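Local coordinates for beta-phenylalanine aminotransferase (Variovorax paradoxus, PDB 4AO9), which catalyses pyridoxal-5'-phosphate-dependent transamination of beta-phenylalanine, probably passing the amino group to a 2-oxo acid, at residues A353-A356 against R357-L361; G57-S60 against R61-L64. All coordinates share one frame; numbering follows the deposited sequence.

Interaction 1. Residues A353-A356 against R357-L361; sequences ALRA and RLNAL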
loop_
_atom_site.group_PDB
_atom_site.type_symbol
_atom_site.label_atom_id
_atom_site.label_comp_id
_atom_site.label_asym_id
_atom_site.label_seq_id
_atom_site.Cartn_x
_atom_site.Cartn_y
_atom_site.Cartn_z
ATOM N N ALA A 353 5.420 -9.263 -32.216
ATOM C CA ALA A 353 6.216 -8.983 -33.411
ATOM C C ALA A 353 7.641 -8.581 -33.034
ATOM O O ALA A 353 8.611 -9.042 -33.646
ATOM C CB ALA A 353 5.544 -7.922 -34.263
ATOM N N LEU A 354 7.774 -7.753 -31.995
ATOM C CA LEU A 354 9.088 -7.348 -31.516
ATOM C C LEU A 354 9.889 -8.529 -30.970
ATOM O O LEU A 354 11.068 -8.695 -31.309
ATOM C CB LEU A 354 8.970 -6.229 -30.467
ATOM C CG LEU A 354 10.213 -5.836 -29.661
ATOM C CD1 LEU A 354 11.359 -5.357 -30.560
ATOM C CD2 LEU A 354 9.878 -4.767 -28.630
ATOM N N ARG A 355 9.256 -9.352 -30.134
ATOM C CA ARG A 355 9.960 -10.477 -29.532
ATOM C C ARG A 355 10.476 -11.449 -30.596
ATOM O O ARG A 355 11.594 -11.953 -30.491
ATOM C CB ARG A 355 9.107 -11.207 -28.483
ATOM C CG ARG A 355 9.964 -12.019 -27.521
ATOM C CD ARG A 355 9.148 -12.763 -26.450
ATOM N NE ARG A 355 8.491 -13.958 -26.981
ATOM C CZ ARG A 355 7.199 -14.036 -27.281
ATOM N NH1 ARG A 355 6.388 -12.994 -27.102
ATOM N NH2 ARG A 355 6.711 -15.166 -27.765
ATOM N N ALA A 356 9.655 -11.695 -31.612
ATOM C CA ALA A 356 10.053 -12.574 -32.710
ATOM C C ALA A 356 11.232 -11.985 -33.487
ATOM O O ALA A 356 12.175 -12.715 -33.816
ATOM C CB ALA A 356 8.879 -12.859 -33.628
ATOM N N ARG A 357 11.191 -10.680 -33.760
ATOM C CA ARG A 357 12.303 -10.002 -34.435
ATOM C C ARG A 357 13.592 -10.148 -33.632
ATOM O O ARG A 357 14.644 -10.458 -34.184
ATOM C CB ARG A 357 12.006 -8.522 -34.670
ATOM C CG ARG A 357 11.068 -8.225 -35.833
ATOM C CD ARG A 357 10.659 -6.759 -35.825
ATOM N NE ARG A 357 11.749 -5.855 -36.180
ATOM C CZ ARG A 357 11.680 -4.527 -36.118
ATOM N NH1 ARG A 357 10.573 -3.925 -35.688
ATOM N NH2 ARG A 357 12.724 -3.792 -36.477
ATOM N N LEU A 358 13.506 -9.934 -32.322
ATOM C CA LEU A 358 14.683 -10.024 -31.473
ATOM C C LEU A 358 15.245 -11.436 -31.394
ATOM O O LEU A 358 16.458 -11.621 -31.457
ATOM C CB LEU A 358 14.365 -9.509 -30.070
ATOM C CG LEU A 358 14.088 -8.015 -29.955
ATOM C CD1 LEU A 358 13.445 -7.731 -28.600
ATOM C CD2 LEU A 358 15.365 -7.198 -30.152
ATOM N N ASN A 359 14.369 -12.425 -31.232
ATOM C CA ASN A 359 14.803 -13.817 -31.189
ATOM C C ASN A 359 15.423 -14.291 -32.500
ATOM O O ASN A 359 16.403 -15.029 -32.485
ATOM C CB ASN A 359 13.669 -14.714 -30.707
ATOM C CG ASN A 359 13.496 -14.629 -29.209
ATOM O OD1 ASN A 359 14.476 -14.460 -28.483
ATOM N ND2 ASN A 359 12.262 -14.743 -28.738
ATOM N N ALA A 360 14.886 -13.811 -33.615
ATOM C CA ALA A 360 15.440 -14.138 -34.933
ATOM C C ALA A 360 16.843 -13.556 -35.076
ATOM O O ALA A 360 17.759 -14.237 -35.561
ATOM C CB ALA A 360 14.527 -13.630 -36.037
ATOM N N LEU A 361 17.008 -12.310 -34.642
ATOM C CA LEU A 361 18.301 -11.629 -34.674
ATOM C C LEU A 361 19.352 -12.395 -33.873
ATOM O O LEU A 361 20.446 -12.674 -34.373
ATOM C CB LEU A 361 18.158 -10.187 -34.162
ATOM C CG LEU A 361 19.408 -9.339 -33.897
ATOM C CD1 LEU A 361 20.242 -9.143 -35.163
ATOM C CD2 LEU A 361 19.009 -7.987 -33.290
#

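Interaction 2. Residues G57-S60 against R61-L64; sequences GANS and RSVL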
loop_
_atom_site.group_PDB
_atom_site.type_symbol
_atom_site.label_atom_id
_atom_site.label_comp_id
_atom_site.label_asym_id
_atom_site.label_seq_id
_atom_site.Cartn_x
_atom_site.Cartn_y
_atom_site.Cartn_z
ATOM N N GLY A 57 21.204 3.819 0.740
ATOM C CA GLY A 57 21.562 3.768 -0.680
ATOM C C GLY A 57 20.761 4.739 -1.541
ATOM O O GLY A 57 20.558 4.494 -2.741
ATOM N N ALA A 58 20.316 5.839 -0.923
ATOM C CA ALA A 58 19.457 6.857 -1.550
ATOM C C ALA A 58 18.140 6.288 -2.076
ATOM O O ALA A 58 17.485 6.890 -2.912
ATOM C CB ALA A 58 20.224 7.602 -2.671
ATOM N N ASN A 59 17.741 5.135 -1.544
ATOM C CA ASN A 59 16.798 4.260 -2.239
ATOM C C ASN A 59 15.532 3.955 -1.447
ATOM O O ASN A 59 15.586 3.777 -0.221
ATOM C CB ASN A 59 17.531 2.955 -2.587
ATOM C CG ASN A 59 16.672 1.977 -3.354
ATOM O OD1 ASN A 59 16.212 0.983 -2.800
ATOM N ND2 ASN A 59 16.444 2.253 -4.639
ATOM N N SER A 60 14.401 3.883 -2.155
ATOM C CA SER A 60 13.129 3.512 -1.537
ATOM C C SER A 60 12.415 2.357 -2.259
ATOM O O SER A 60 11.357 1.898 -1.812
ATOM C CB SER A 60 12.231 4.738 -1.466
ATOM O OG SER A 60 11.090 4.455 -0.692
ATOM N N ARG A 61 12.996 1.900 -3.371
ATOM C CA ARG A 61 12.474 0.754 -4.141
ATOM C C ARG A 61 13.681 0.032 -4.686
ATOM O O ARG A 61 14.347 0.543 -5.587
ATOM C CB ARG A 61 11.604 1.222 -5.313
ATOM C CG ARG A 61 10.292 1.878 -4.924
ATOM C CD ARG A 61 9.641 2.595 -6.101
ATOM N NE ARG A 61 9.413 1.694 -7.232
ATOM C CZ ARG A 61 9.194 2.102 -8.484
ATOM N NH1 ARG A 61 9.163 3.404 -8.783
ATOM N NH2 ARG A 61 8.987 1.196 -9.431
ATOM N N SER A 62 13.971 -1.147 -4.139
ATOM C CA SER A 62 15.239 -1.821 -4.407
ATOM C C SER A 62 15.567 -2.016 -5.885
ATOM O O SER A 62 16.728 -1.885 -6.282
ATOM C CB SER A 62 15.313 -3.150 -3.647
ATOM O OG SER A 62 15.240 -2.909 -2.260
ATOM N N VAL A 63 14.558 -2.303 -6.705
ATOM C CA VAL A 63 14.801 -2.554 -8.132
ATOM C C VAL A 63 15.349 -1.328 -8.877
ATOM O O VAL A 63 15.968 -1.457 -9.939
ATOM C CB VAL A 63 13.535 -3.130 -8.842
ATOM C CG1 VAL A 63 12.574 -2.008 -9.287
ATOM C CG2 VAL A 63 13.931 -3.988 -10.041
ATOM N N LEU A 64 15.126 -0.139 -8.318
ATOM C CA LEU A 64 15.577 1.096 -8.948
ATOM C C LEU A 64 17.056 1.350 -8.714
ATOM O O LEU A 64 17.642 2.188 -9.388
ATOM C CB LEU A 64 14.769 2.295 -8.446
ATOM C CG LEU A 64 13.255 2.276 -8.668
ATOM C CD1 LEU A 64 12.669 3.599 -8.181
ATOM C CD2 LEU A 64 12.869 2.004 -10.134
#

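Interaction 1. Residues A353-A356 against R357-L361
A353 accepts at its carbonyl O a hydrogen bond from the backbone N of R357, 3.1 Å away, which opens a run of four successive i to i+4 hydrogen bonds within helix 341-365. As an alanine it suits the exposed side of the helix, and its carbonyl O also lies 3.4 Å from CG of R357, whose bent chain goes on to a salt bridge with D433 of helix 429-445. L354 belongs to the buried face. Its CG stands anti to the backbone N (chi1 169°), which brings CD1 obliquely against CD1 of L358 at 3.7 Å, and both leucines pack on M378. Since L358 also meets F371 and I439, an alanine in its place would probably leave a gap between the helix, strands 370-374 and 377-381 and helix 429-445. R355 runs alongside N359, CG of R355 lying 3.8 Å from ND2 of N359, with guanidinium and amide planes 69° apart; the guanidinium pairs with E352, while N359 OD1 accepts a hydrogen bond from F371 N. At A356, small and exposed, the carbonyl O accepts one from A360 N, 2.9 Å away. The chemistry is that of an amphipathic helix: L354 and L358 face the strands and helix 429-445, while alanines and polar groups occupy outer and flanking positions.

Interaction 2. Residues G57-S60 against R61-L64
N59 folds its side-chain amide back onto the backbone of R61 in the loop that joins helix 42-51 to strand 72-77, a part of the dimer interface of this class-III, fold-type I aminotransferase. A short 3-10 turn follows at 62-64, closed by a bond from L64 N to R61 O.

One hydrogen bond joins the two halves: ND2 of N59 donates to the carbonyl O of R61 at 2.9 Å, with an N-H...O angle of 156°. The oxygen lies close to the amide plane, yet the donor stands above the carbonyl plane. L64 N reaches R61 O from the opposite face, also at 2.9 Å, so two donors grip this buried acceptor. With CG anti to its backbone N (chi1 -178°), N59 can extend its amide forward over the next peptides. An asparagine suits the site because it offers both a donor and an acceptor: OD1 accepts a hydrogen bond from NH2 of R147 of the second subunit, while ND2 also bonds to H125 of that subunit.

Most of the other polar ends bond to the second subunit. S60 OG bonds to F148 N and S62 OG to H317 N, both of that subunit; these short hydroxyl side chains reach backbone groups close by. R61 sends NE to G319 O of the second subunit, while its NH2 makes an intrachain salt bridge with E95; its side chain lies about 7 Å from a bound pyridoxal-5'-phosphate.

Within 61-64, CD2 of L64 lies 3.9 Å above one face of the R61 guanidinium, displaced toward its rim.

From the N terminus, interaction 2 comes first, as the chain leaves helix 42-51 and heads for strand 72-77; it lies within a loop, its one cross-segment bond spanning two residues, and closes no long loop. Nearly three hundred residues later, interaction 1 lies along one helix, 341-365, and closes no loop either. The two are in series, neither nested nor crossing, with centres 32 Å apart and nearest atoms about 19 Å apart. They tie different parts of the fold: residues 57-64 join their own subunit to the second one near the cofactor, whereas residues 353-361 seat their helix on strands 370-374 and 377-381 and helix 429-445 within a single chain.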